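Local coordinates for OBG-type G domain-containing protein (Pyrococcus horikoshii, PDB 2E87), which probably works as a GTP-binding protein of the Obg type, related to the nucleolar GTP-binding protein NOG1, and is held here with bound GDP, at residues F32-R35 against K40-R43; P69-L74 against T90-M95; Y197-R202 against N233-Q238; G207-E210 against R215-I218; K303-K306 against N311-K314. One frame throughout, in Å; residues are numbered along the deposited sequence.

Contact 1 (F32-R35 against K40-R43); sequences FKPR and KKAR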
# COMPACT_ATOMS: atom_id res chain seq x y z
N PHE A 32 -16.94 42.38 -6.54
CA PHE A 32 -17.76 42.13 -7.71
C PHE A 32 -18.49 43.43 -7.99
O PHE A 32 -18.89 44.12 -7.05
CB PHE A 32 -18.76 41.01 -7.40
CG PHE A 32 -19.69 40.65 -8.54
CD1 PHE A 32 -19.18 40.34 -9.79
CD2 PHE A 32 -21.06 40.59 -8.33
CE1 PHE A 32 -20.04 39.96 -10.83
CE2 PHE A 32 -21.92 40.21 -9.36
CZ PHE A 32 -21.41 39.89 -10.60
N LYS A 33 -18.67 43.77 -9.26
CA LYS A 33 -19.36 45.01 -9.64
C LYS A 33 -20.72 44.73 -10.28
O LYS A 33 -20.86 44.79 -11.50
CB LYS A 33 -18.51 45.79 -10.65
CG LYS A 33 -17.02 45.88 -10.32
CD LYS A 33 -16.77 46.62 -9.02
CE LYS A 33 -15.27 46.67 -8.73
NZ LYS A 33 -14.97 47.32 -7.42
N PRO A 34 -21.73 44.42 -9.46
CA PRO A 34 -23.09 44.13 -9.94
C PRO A 34 -23.54 45.09 -11.05
O PRO A 34 -22.98 46.18 -11.20
CB PRO A 34 -23.92 44.25 -8.68
CG PRO A 34 -22.99 43.75 -7.64
CD PRO A 34 -21.70 44.42 -7.99
N ARG A 35 -24.58 44.70 -11.79
CA ARG A 35 -25.08 45.48 -12.93
C ARG A 35 -26.00 46.69 -12.74
O ARG A 35 -25.53 47.83 -12.76
CB ARG A 35 -25.73 44.52 -13.93
CG ARG A 35 -25.89 45.10 -15.32
CD ARG A 35 -24.56 45.63 -15.86
NE ARG A 35 -24.68 46.03 -17.26
CZ ARG A 35 -23.70 46.58 -17.97
NH1 ARG A 35 -22.51 46.80 -17.42
NH2 ARG A 35 -23.90 46.90 -19.25
N LYS A 40 -31.42 43.64 -8.33
CA LYS A 40 -30.72 42.84 -9.33
C LYS A 40 -29.27 42.63 -8.88
O LYS A 40 -28.71 41.55 -9.06
CB LYS A 40 -30.76 43.54 -10.69
CG LYS A 40 -30.27 42.69 -11.86
CD LYS A 40 -30.20 43.49 -13.16
CE LYS A 40 -30.05 42.59 -14.38
NZ LYS A 40 -28.87 41.69 -14.32
N LYS A 41 -28.68 43.67 -8.30
CA LYS A 41 -27.30 43.65 -7.83
C LYS A 41 -27.09 42.70 -6.65
O LYS A 41 -26.11 41.97 -6.60
CB LYS A 41 -26.84 45.06 -7.45
CG LYS A 41 -26.61 45.97 -8.65
CD LYS A 41 -25.93 47.27 -8.28
CE LYS A 41 -25.60 48.09 -9.52
NZ LYS A 41 -25.12 49.47 -9.22
N ALA A 42 -28.02 42.73 -5.70
CA ALA A 42 -27.95 41.84 -4.56
C ALA A 42 -28.11 40.40 -5.09
O ALA A 42 -27.37 39.49 -4.70
CB ALA A 42 -29.05 42.17 -3.57
N ARG A 43 -29.06 40.23 -6.00
CA ARG A 43 -29.35 38.94 -6.60
C ARG A 43 -28.15 38.34 -7.35
O ARG A 43 -27.92 37.13 -7.28
CB ARG A 43 -30.57 39.06 -7.53
CG ARG A 43 -30.97 37.78 -8.26
CD ARG A 43 -32.36 37.89 -8.90
NE ARG A 43 -32.42 38.89 -9.96
CZ ARG A 43 -33.45 39.72 -10.15
NH1 ARG A 43 -34.50 39.69 -9.34
NH2 ARG A 43 -33.41 40.61 -11.14

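Contact 2 (P69-L74 against T90-M95); sequences PGLSTL and TFHKAM. With SO4 (sulfate ion), chain B.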
# COMPACT_ATOMS: atom_id res chain seq x y z
N PRO A 69 -4.82 7.08 -5.26
CA PRO A 69 -5.00 5.97 -6.20
C PRO A 69 -6.20 5.09 -5.85
O PRO A 69 -6.49 4.87 -4.67
CB PRO A 69 -3.69 5.21 -6.05
CG PRO A 69 -3.43 5.34 -4.57
CD PRO A 69 -3.69 6.83 -4.36
N GLY A 70 -6.91 4.62 -6.86
CA GLY A 70 -8.02 3.73 -6.60
C GLY A 70 -7.37 2.44 -6.11
O GLY A 70 -6.40 1.97 -6.70
N LEU A 71 -7.88 1.87 -5.03
CA LEU A 71 -7.28 0.65 -4.50
C LEU A 71 -7.20 -0.48 -5.54
O LEU A 71 -6.23 -1.23 -5.55
CB LEU A 71 -8.05 0.18 -3.26
CG LEU A 71 -8.23 1.18 -2.11
CD1 LEU A 71 -8.83 0.44 -0.91
CD2 LEU A 71 -6.91 1.82 -1.70
N SER A 72 -8.19 -0.58 -6.42
CA SER A 72 -8.21 -1.63 -7.43
C SER A 72 -7.06 -1.50 -8.44
O SER A 72 -6.73 -2.46 -9.12
CB SER A 72 -9.54 -1.62 -8.19
OG SER A 72 -9.66 -0.45 -8.98
N THR A 73 -6.46 -0.32 -8.53
CA THR A 73 -5.34 -0.07 -9.43
C THR A 73 -3.99 -0.44 -8.79
O THR A 73 -2.95 -0.37 -9.44
CB THR A 73 -5.26 1.42 -9.84
OG1 THR A 73 -4.76 2.20 -8.75
CG2 THR A 73 -6.64 1.94 -10.25
N LEU A 74 -4.02 -0.83 -7.53
CA LEU A 74 -2.79 -1.17 -6.84
C LEU A 74 -2.41 -2.63 -6.96
O LEU A 74 -3.26 -3.49 -7.19
CB LEU A 74 -2.91 -0.83 -5.34
CG LEU A 74 -3.07 0.66 -5.02
CD1 LEU A 74 -3.02 0.89 -3.53
CD2 LEU A 74 -1.97 1.44 -5.69
N THR A 90 -13.61 0.35 4.78
CA THR A 90 -13.77 1.66 5.39
C THR A 90 -13.24 2.74 4.45
O THR A 90 -13.85 3.81 4.30
CB THR A 90 -13.02 1.74 6.74
OG1 THR A 90 -13.55 0.77 7.64
CG2 THR A 90 -13.15 3.12 7.37
N PHE A 91 -12.10 2.47 3.83
CA PHE A 91 -11.50 3.43 2.92
C PHE A 91 -12.42 3.72 1.74
O PHE A 91 -12.70 4.87 1.43
CB PHE A 91 -10.15 2.91 2.41
CG PHE A 91 -9.23 4.00 1.95
CD1 PHE A 91 -8.49 4.73 2.87
CD2 PHE A 91 -9.13 4.33 0.60
CE1 PHE A 91 -7.66 5.76 2.46
CE2 PHE A 91 -8.31 5.36 0.17
CZ PHE A 91 -7.57 6.08 1.10
N HIS A 92 -12.91 2.66 1.09
CA HIS A 92 -13.80 2.82 -0.05
C HIS A 92 -15.02 3.64 0.29
O HIS A 92 -15.45 4.49 -0.50
CB HIS A 92 -14.24 1.46 -0.60
CG HIS A 92 -13.33 0.90 -1.65
ND1 HIS A 92 -13.20 -0.45 -1.89
CD2 HIS A 92 -12.51 1.52 -2.54
CE1 HIS A 92 -12.34 -0.64 -2.87
NE2 HIS A 92 -11.91 0.54 -3.29
N LYS A 93 -15.58 3.40 1.47
CA LYS A 93 -16.77 4.09 1.91
C LYS A 93 -16.54 5.54 2.27
O LYS A 93 -17.40 6.39 2.02
CB LYS A 93 -17.40 3.36 3.09
CG LYS A 93 -18.11 2.10 2.65
CD LYS A 93 -18.62 1.28 3.82
CE LYS A 93 -19.27 0.02 3.28
NZ LYS A 93 -19.67 -0.91 4.36
N ALA A 94 -15.39 5.83 2.84
CA ALA A 94 -15.06 7.20 3.20
C ALA A 94 -14.96 7.97 1.88
O ALA A 94 -15.56 9.04 1.73
CB ALA A 94 -13.75 7.25 3.96
N MSE A 95 -14.23 7.40 0.93
CA MSE A 95 -14.08 8.05 -0.37
C MSE A 95 -15.43 8.25 -1.02
O MSE A 95 -15.69 9.31 -1.59
CB MSE A 95 -13.18 7.21 -1.28
CG MSE A 95 -11.72 7.16 -0.86
SE MSE A 95 -10.84 8.90 -0.89
CE MSE A 95 -10.52 9.02 -2.81
S SO4 B . -11.02 1.82 -6.81
O1 SO4 B . -9.99 2.12 -7.89
O2 SO4 B . -10.68 2.50 -5.46
O3 SO4 B . -12.34 2.41 -7.34
O4 SO4 B . -11.05 0.33 -6.55

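Contact 3 (Y197-R202 against N233-Q238); sequences YPFTTR and NEIEKQ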
# COMPACT_ATOMS: atom_id res chain seq x y z
N TYR A 197 7.42 -2.75 7.84
CA TYR A 197 6.45 -3.79 7.59
C TYR A 197 5.50 -3.94 8.76
O TYR A 197 5.93 -4.05 9.91
CB TYR A 197 7.14 -5.11 7.30
CG TYR A 197 6.27 -6.03 6.49
CD1 TYR A 197 6.43 -6.14 5.10
CD2 TYR A 197 5.27 -6.78 7.10
CE1 TYR A 197 5.61 -6.99 4.35
CE2 TYR A 197 4.45 -7.63 6.37
CZ TYR A 197 4.63 -7.74 5.00
OH TYR A 197 3.83 -8.63 4.33
N PRO A 198 4.19 -3.94 8.49
CA PRO A 198 3.18 -4.08 9.55
C PRO A 198 3.45 -5.27 10.47
O PRO A 198 3.75 -6.37 10.01
CB PRO A 198 1.89 -4.24 8.76
CG PRO A 198 2.15 -3.36 7.56
CD PRO A 198 3.55 -3.76 7.18
N PHE A 199 3.36 -5.04 11.78
CA PHE A 199 3.58 -6.08 12.80
C PHE A 199 5.02 -6.55 12.98
O PHE A 199 5.26 -7.66 13.48
CB PHE A 199 2.67 -7.29 12.53
CG PHE A 199 1.22 -6.95 12.55
CD1 PHE A 199 0.60 -6.45 11.41
CD2 PHE A 199 0.48 -7.05 13.72
CE1 PHE A 199 -0.73 -6.05 11.44
CE2 PHE A 199 -0.85 -6.66 13.76
CZ PHE A 199 -1.46 -6.16 12.62
N THR A 200 5.98 -5.74 12.58
CA THR A 200 7.37 -6.12 12.77
C THR A 200 7.97 -5.06 13.68
O THR A 200 7.51 -3.91 13.71
CB THR A 200 8.20 -6.18 11.46
OG1 THR A 200 8.31 -4.87 10.89
CG2 THR A 200 7.57 -7.15 10.48
N THR A 201 8.98 -5.47 14.42
CA THR A 201 9.67 -4.60 15.35
C THR A 201 10.51 -3.56 14.61
O THR A 201 10.25 -2.37 14.70
CB THR A 201 10.58 -5.42 16.29
OG1 THR A 201 11.43 -6.28 15.52
CG2 THR A 201 9.73 -6.29 17.22
N ARG A 202 11.49 -4.04 13.85
CA ARG A 202 12.39 -3.15 13.14
C ARG A 202 12.34 -3.26 11.61
O ARG A 202 13.29 -2.87 10.94
CB ARG A 202 13.81 -3.41 13.62
CG ARG A 202 13.89 -3.63 15.12
CD ARG A 202 15.10 -4.45 15.53
NE ARG A 202 14.92 -5.02 16.86
CZ ARG A 202 14.75 -4.30 17.97
NH1 ARG A 202 14.75 -2.97 17.91
NH2 ARG A 202 14.57 -4.91 19.14
N ASN A 233 -3.04 -13.31 15.30
CA ASN A 233 -4.32 -12.62 15.10
C ASN A 233 -4.65 -12.78 13.62
O ASN A 233 -3.75 -12.96 12.81
CB ASN A 233 -4.18 -11.13 15.38
CG ASN A 233 -3.66 -10.85 16.77
OD1 ASN A 233 -2.68 -11.45 17.21
ND2 ASN A 233 -4.31 -9.92 17.46
N GLU A 234 -5.93 -12.69 13.28
CA GLU A 234 -6.30 -12.83 11.88
C GLU A 234 -5.76 -11.68 11.03
O GLU A 234 -5.57 -11.82 9.82
CB GLU A 234 -7.83 -12.93 11.73
CG GLU A 234 -8.39 -14.31 12.07
CD GLU A 234 -7.97 -15.38 11.06
OE1 GLU A 234 -8.45 -15.34 9.91
OE2 GLU A 234 -7.16 -16.26 11.43
N ILE A 235 -5.49 -10.55 11.68
CA ILE A 235 -4.97 -9.39 10.98
C ILE A 235 -3.46 -9.52 10.68
O ILE A 235 -3.05 -9.42 9.52
CB ILE A 235 -5.23 -8.10 11.80
CG1 ILE A 235 -4.80 -6.88 10.99
CG2 ILE A 235 -4.53 -8.17 13.14
CD1 ILE A 235 -4.81 -5.59 11.79
N GLU A 236 -2.64 -9.77 11.70
CA GLU A 236 -1.21 -9.90 11.47
C GLU A 236 -0.99 -11.09 10.56
O GLU A 236 -0.00 -11.18 9.84
CB GLU A 236 -0.46 -10.07 12.79
CG GLU A 236 -1.10 -11.00 13.76
CD GLU A 236 -0.50 -10.88 15.14
OE1 GLU A 236 -0.47 -9.75 15.68
OE2 GLU A 236 -0.04 -11.91 15.69
N LYS A 237 -1.94 -12.00 10.58
CA LYS A 237 -1.88 -13.18 9.74
C LYS A 237 -2.08 -12.73 8.28
O LYS A 237 -1.42 -13.24 7.36
CB LYS A 237 -3.01 -14.12 10.17
CG LYS A 237 -2.84 -15.58 9.87
CD LYS A 237 -3.80 -16.34 10.78
CE LYS A 237 -3.67 -17.86 10.69
NZ LYS A 237 -4.57 -18.53 11.68
N GLN A 238 -2.99 -11.79 8.08
CA GLN A 238 -3.26 -11.27 6.75
C GLN A 238 -2.03 -10.51 6.25
O GLN A 238 -1.69 -10.57 5.07
CB GLN A 238 -4.48 -10.34 6.77
CG GLN A 238 -5.05 -9.94 5.40
CD GLN A 238 -5.96 -8.70 5.46
OE1 GLN A 238 -6.29 -8.23 6.55
NE2 GLN A 238 -6.36 -8.18 4.30

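Contact 4 (G207-E210 against R215-I218); sequences GQFE and RYQI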
# COMPACT_ATOMS: atom_id res chain seq x y z
N GLY A 207 17.15 -6.36 -0.36
CA GLY A 207 18.34 -6.23 -1.17
C GLY A 207 18.06 -6.53 -2.62
O GLY A 207 16.93 -6.80 -3.01
N GLN A 208 19.11 -6.49 -3.41
CA GLN A 208 19.02 -6.75 -4.83
C GLN A 208 20.34 -7.25 -5.36
O GLN A 208 21.39 -6.84 -4.90
CB GLN A 208 18.68 -5.45 -5.59
CG GLN A 208 17.23 -5.25 -5.98
CD GLN A 208 17.05 -4.08 -6.95
OE1 GLN A 208 17.81 -3.93 -7.92
NE2 GLN A 208 16.05 -3.24 -6.69
N PHE A 209 20.28 -8.16 -6.32
CA PHE A 209 21.50 -8.59 -6.96
C PHE A 209 21.18 -8.65 -8.44
O PHE A 209 20.08 -9.03 -8.84
CB PHE A 209 22.02 -9.92 -6.38
CG PHE A 209 21.33 -11.13 -6.87
CD1 PHE A 209 21.60 -11.64 -8.12
CD2 PHE A 209 20.46 -11.82 -6.04
CE1 PHE A 209 21.03 -12.83 -8.54
CE2 PHE A 209 19.89 -13.01 -6.45
CZ PHE A 209 20.17 -13.51 -7.70
N GLU A 210 22.14 -8.22 -9.25
CA GLU A 210 21.93 -8.19 -10.68
C GLU A 210 22.64 -9.32 -11.40
O GLU A 210 23.75 -9.69 -11.04
CB GLU A 210 22.40 -6.83 -11.20
CG GLU A 210 22.09 -6.54 -12.67
CD GLU A 210 22.36 -5.08 -13.05
OE1 GLU A 210 23.51 -4.60 -12.86
OE2 GLU A 210 21.43 -4.41 -13.54
N ARG A 215 17.34 -7.76 -12.61
CA ARG A 215 17.47 -7.52 -11.19
C ARG A 215 16.60 -8.49 -10.41
O ARG A 215 15.49 -8.84 -10.85
CB ARG A 215 17.09 -6.08 -10.87
CG ARG A 215 18.04 -5.07 -11.51
CD ARG A 215 17.35 -3.74 -11.78
NE ARG A 215 17.85 -2.65 -10.94
CZ ARG A 215 19.07 -2.14 -11.01
NH1 ARG A 215 19.94 -2.61 -11.89
NH2 ARG A 215 19.43 -1.16 -10.19
N TYR A 216 17.12 -8.97 -9.29
CA TYR A 216 16.38 -9.88 -8.43
C TYR A 216 16.30 -9.28 -7.05
O TYR A 216 17.31 -8.88 -6.48
CB TYR A 216 17.07 -11.24 -8.34
CG TYR A 216 17.12 -11.95 -9.65
CD1 TYR A 216 18.15 -11.72 -10.54
CD2 TYR A 216 16.09 -12.82 -10.04
CE1 TYR A 216 18.18 -12.34 -11.78
CE2 TYR A 216 16.11 -13.43 -11.27
CZ TYR A 216 17.16 -13.18 -12.15
OH TYR A 216 17.19 -13.77 -13.39
N GLN A 217 15.09 -9.18 -6.52
CA GLN A 217 14.91 -8.61 -5.20
C GLN A 217 14.98 -9.71 -4.11
O GLN A 217 14.43 -10.80 -4.27
CB GLN A 217 13.56 -7.89 -5.14
CG GLN A 217 13.40 -7.04 -3.89
CD GLN A 217 12.10 -6.26 -3.88
OE1 GLN A 217 11.01 -6.83 -3.97
NE2 GLN A 217 12.22 -4.95 -3.78
N ILE A 218 15.66 -9.41 -3.01
CA ILE A 218 15.79 -10.36 -1.90
C ILE A 218 15.32 -9.71 -0.60
O ILE A 218 15.75 -8.61 -0.27
CB ILE A 218 17.28 -10.78 -1.66
CG1 ILE A 218 18.01 -11.05 -2.99
CG2 ILE A 218 17.31 -12.03 -0.80
CD1 ILE A 218 17.45 -12.20 -3.80

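Contact 5 (K303-K306 against N311-K314); sequences KFVK and NPIK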
# COMPACT_ATOMS: atom_id res chain seq x y z
N LYS A 303 17.20 -36.11 4.70
CA LYS A 303 16.24 -37.20 4.58
C LYS A 303 14.85 -36.57 4.52
O LYS A 303 14.17 -36.68 3.51
CB LYS A 303 16.35 -38.13 5.79
CG LYS A 303 15.79 -39.53 5.58
CD LYS A 303 16.25 -40.47 6.71
CE LYS A 303 15.96 -41.94 6.40
NZ LYS A 303 16.60 -42.86 7.39
N PHE A 304 14.46 -35.91 5.60
CA PHE A 304 13.17 -35.24 5.69
C PHE A 304 12.86 -34.39 4.47
O PHE A 304 11.78 -34.47 3.89
CB PHE A 304 13.13 -34.35 6.93
CG PHE A 304 11.99 -33.37 6.94
CD1 PHE A 304 10.70 -33.79 7.21
CD2 PHE A 304 12.20 -32.03 6.65
CE1 PHE A 304 9.64 -32.90 7.19
CE2 PHE A 304 11.15 -31.13 6.64
CZ PHE A 304 9.86 -31.56 6.91
N VAL A 305 13.82 -33.55 4.09
CA VAL A 305 13.65 -32.66 2.94
C VAL A 305 13.37 -33.40 1.65
O VAL A 305 12.37 -33.14 0.99
CB VAL A 305 14.89 -31.77 2.73
CG1 VAL A 305 14.73 -30.97 1.45
CG2 VAL A 305 15.06 -30.83 3.91
N LYS A 306 14.26 -34.31 1.29
CA LYS A 306 14.08 -35.06 0.06
C LYS A 306 12.75 -35.80 0.06
O LYS A 306 12.16 -36.03 -1.00
CB LYS A 306 15.26 -36.01 -0.17
CG LYS A 306 16.54 -35.23 -0.50
CD LYS A 306 17.78 -36.09 -0.54
CE LYS A 306 19.01 -35.23 -0.87
NZ LYS A 306 20.30 -35.97 -0.81
N ASN A 311 15.12 -30.82 -3.22
CA ASN A 311 16.54 -31.09 -3.25
C ASN A 311 17.22 -29.87 -2.61
O ASN A 311 17.38 -28.82 -3.24
CB ASN A 311 17.00 -31.28 -4.70
CG ASN A 311 18.36 -31.95 -4.81
OD1 ASN A 311 18.76 -32.39 -5.90
ND2 ASN A 311 19.09 -32.01 -3.70
N PRO A 312 17.61 -30.00 -1.34
CA PRO A 312 18.27 -28.93 -0.58
C PRO A 312 19.70 -28.63 -1.01
O PRO A 312 20.37 -29.44 -1.63
CB PRO A 312 18.20 -29.45 0.85
CG PRO A 312 18.40 -30.91 0.66
CD PRO A 312 17.50 -31.22 -0.52
N ILE A 313 20.14 -27.43 -0.65
CA ILE A 313 21.49 -26.98 -0.95
C ILE A 313 22.20 -26.75 0.39
O ILE A 313 21.72 -25.97 1.22
CB ILE A 313 21.48 -25.66 -1.73
CG1 ILE A 313 20.75 -25.85 -3.06
CG2 ILE A 313 22.90 -25.16 -1.92
CD1 ILE A 313 20.63 -24.58 -3.88
N LYS A 314 23.32 -27.43 0.60
CA LYS A 314 24.09 -27.27 1.82
C LYS A 314 24.94 -25.99 1.70
O LYS A 314 25.54 -25.75 0.66
CB LYS A 314 24.96 -28.51 2.03
CG LYS A 314 24.12 -29.74 2.37
CD LYS A 314 24.88 -31.06 2.31
CE LYS A 314 25.02 -31.59 0.87
NZ LYS A 314 25.69 -32.93 0.80

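Contact 1 (F32-R35 against K40-R43)
Pro-34 and Lys-41 carry the apolar part of this contact. The two side chains cross at about a right angle. The proline ring lies against the aliphatic stem of the lysine, with CB of Pro-34 3.6 Å from CD of Lys-41. CG of Pro-34 reaches further onto the helix backbone and lies 3.7 Å from O of Lys-41. The lysine presents this stem because its CG is anti to its own carbonyl carbon (chi1 -72°) and the chain is extended from there. It therefore runs along the loop past Pro-34 to Arg-35.

The polar part is a single approach of the lysine stem to a carbonyl. CE of Lys-41 lies 3.3 Å from O of Arg-35. The charged NZ of Lys-41 is further from that oxygen, at 3.9 Å. What meets the carbonyl first is thus the methylene next to the ammonium group.

The charged part is peripheral. NZ of Lys-40 comes within 4.2 Å of CB of Arg-35. The guanidinium of Arg-35 leads away, and its NE stays 6.7 Å from NZ of Lys-40, so the two like charges do not meet.

This is surface packing in the NOG1 N-terminal helical domain. It folds the loop after helix 14-30 back onto the first turn of helix 38-67. Further along that helix, Phe-32 rests on Leu-44, Arg-45 and Leu-48, and Pro-34 also touches Arg-45.

Contact 2 (P69-L74 against T90-M95)
Leu-71 packs against Phe-91 and His-92, and this is the tight, buried part of the contact. Its two methyl branches are divided between the two rings. CD1 of Leu-71 sits over one face of the His-92 imidazole as a CH-pi contact, 4.1 Å from the ring centroid. CD2 of Leu-71 meets the Phe-91 ring obliquely, 4.1 Å from CD2 of Phe-91. The Phe-91 ring reaches the leucine because its CG is anti to the backbone N (chi1 -156°). An alanine in place of Leu-71 would lose both branches, and is likely to open a gap beside the phenylalanine ring and take away the methyl over the imidazole face.

The other side is polar and bridged by a sulfate, probably from the crystallisation liquor. His-92 is exposed and meets this ion at its ring edge. Its NE2 gives a hydrogen bond of 3.2 Å to O2 of the sulfate. From the loop, N of Ser-72 binds O4 of the sulfate at 3.0 Å, and N of Leu-71 adds a weak bond to O2. The turn holds its own shape, since O of Gly-70 accepts from both N and OG1 of Thr-73.

The contact sets the loop between helices 38-67 and 76-86 against helix 88-117. Leu-71 also touches Val-82 and Phe-91 touches Val-86, both on helix 76-86. Phe-91 meets Tyr-149 and Leu-150 of helix 144-156 as well.

Contact 3 (Y197-R202 against N233-Q238)
The Phe-199 ring has Glu-236 over one face and Ile-235 at its edge. CB of Glu-236 forms a CH-pi contact 3.5 Å from the ring centroid, offset toward the rim. At the edge, CD1 of Ile-235 lies close to the ring plane, 3.5 Å from CZ of Phe-199. CG2 of Ile-235 touches the same CZ at 3.7 Å, so two branches of the isoleucine close on the far corner of the ring.

The Glu-236 carboxylate stands steeply to the ring, with the planes 72° apart. Its CG lies between the backbone N and the carbonyl carbon (chi1 43°), which turns the chain back toward the helix start. There OE2 of Glu-236 takes a weak hydrogen bond of 3.3 Å from N of Asn-233, the N-cap residue.

Phe-199 is the third residue of a type II turn, Tyr-197 to Thr-200. OG1 of Thr-200 bonds to O of Tyr-197 at 2.7 Å. The Tyr-Pro-Phe-Thr-Thr sequence fits the G2 (switch I) motif of Obg GTPases.

The contact joins the loop between strands 193-195 and 204-211 to the start of helix 234-241. Helix 76-86 of the N-terminal domain lies beside both: Phe-199 and Gln-238 each touch Val-84.

Contact 4 (G207-E210 against R215-I218)
Phe-209 and Tyr-216 bring their rings together through different first torsions. CG of Phe-209 sits between its backbone N and carbonyl carbon (chi1 79°), while that of Tyr-216 is anti to the carbonyl carbon (chi1 -64°). The ring planes are only slightly tilted, but the rings are displaced so far that there is little stacking overlap. Instead, CB of Tyr-216 lies over a face of the Phe-209 ring, a CH-pi contact of 4.0 Å to the centroid. CD1 of Ile-218 meets that ring near its plane, 3.7 Å from CE2 of Phe-209.

On the other face of the sheet, Glu-210 and Arg-215 form a salt bridge, with OE2 of Glu-210 2.9 Å from NH1 of Arg-215. The carboxylate oxygen lies at the guanidinium edge, and the two planes are 71° apart. The arginine chain bends at its third torsion to reach it.

The backbones are antiparallel. Gly-207 and Ile-218 bond in both directions, with N of Gly-207 2.7 Å from O of Ile-218. Phe-209 and Tyr-216 form a second hydrogen-bonded pair, at 3.1 Å from N of Phe-209 to O of Tyr-216.

Helix 323-350 packs on the aromatic face, and its Lys-327 makes a cation-pi contact with Phe-209. Strand 214-220 runs parallel to strand 169-173, and 204-211 is antiparallel to it, as in the beta hairpin of Ras-like G domains.

Contact 5 (K303-K306 against N311-K314)
Val-305 meets Pro-312 with one branch. Its CG1 is anti to the backbone N (chi1 174°), and this turns the methyl onto the proline ring. CG1 of Val-305 lies 3.4 Å from CD of Pro-312, a tight approach. The same methyl is 3.8 Å from both CB and CG of Pro-312, so it sits against the CB-CG-CD side of the ring.

Lys-306 borders this apolar pair on its exposed side. Its chain is extended beyond CG and crosses the proline at about a right angle, with CG of Lys-306 4.1 Å from CD of Pro-312. Further out, CE of Lys-306 passes ND2 of Asn-311 at 4.3 Å, a loose contact.

A glycine in place of Pro-312 would remove the whole ring and would probably leave a gap beside Val-305 and a more mobile backbone ahead of the strand.

Val-305 and Pro-312 both also touch Val-285 of strand 283-287. The contact thus closes a beta-alpha-beta unit made of strand 283-287, helix 295-307 and strand 313-314. This is a beta-alpha-beta crossover of the P-loop GTPase fold. Its strands lead into GDP-binding residues, Asn-288 after the first and Ser-316 after the second.

Contacts 1 and 2 come first, in the N-terminal helical domain, with centres 43 Å apart. Contact 1 lies at the start of helix 38-67, and contact 2 uses the loop that follows it. Contacts 3, 4 and 5 belong to the G domain. The 207-210/215-218 hairpin falls in the chain between the two segments of contact 3, and contact 5 follows. Contacts 4 and 5 reach the same seven-stranded sheet, with centres 25 Å apart. Contacts 2 and 3 lie one in each domain, with nearest atoms about 10 Å apart; helix 76-86 is a neighbour of both. The centres of contacts 1 and 5 are 86 Å apart, so the protein is elongated.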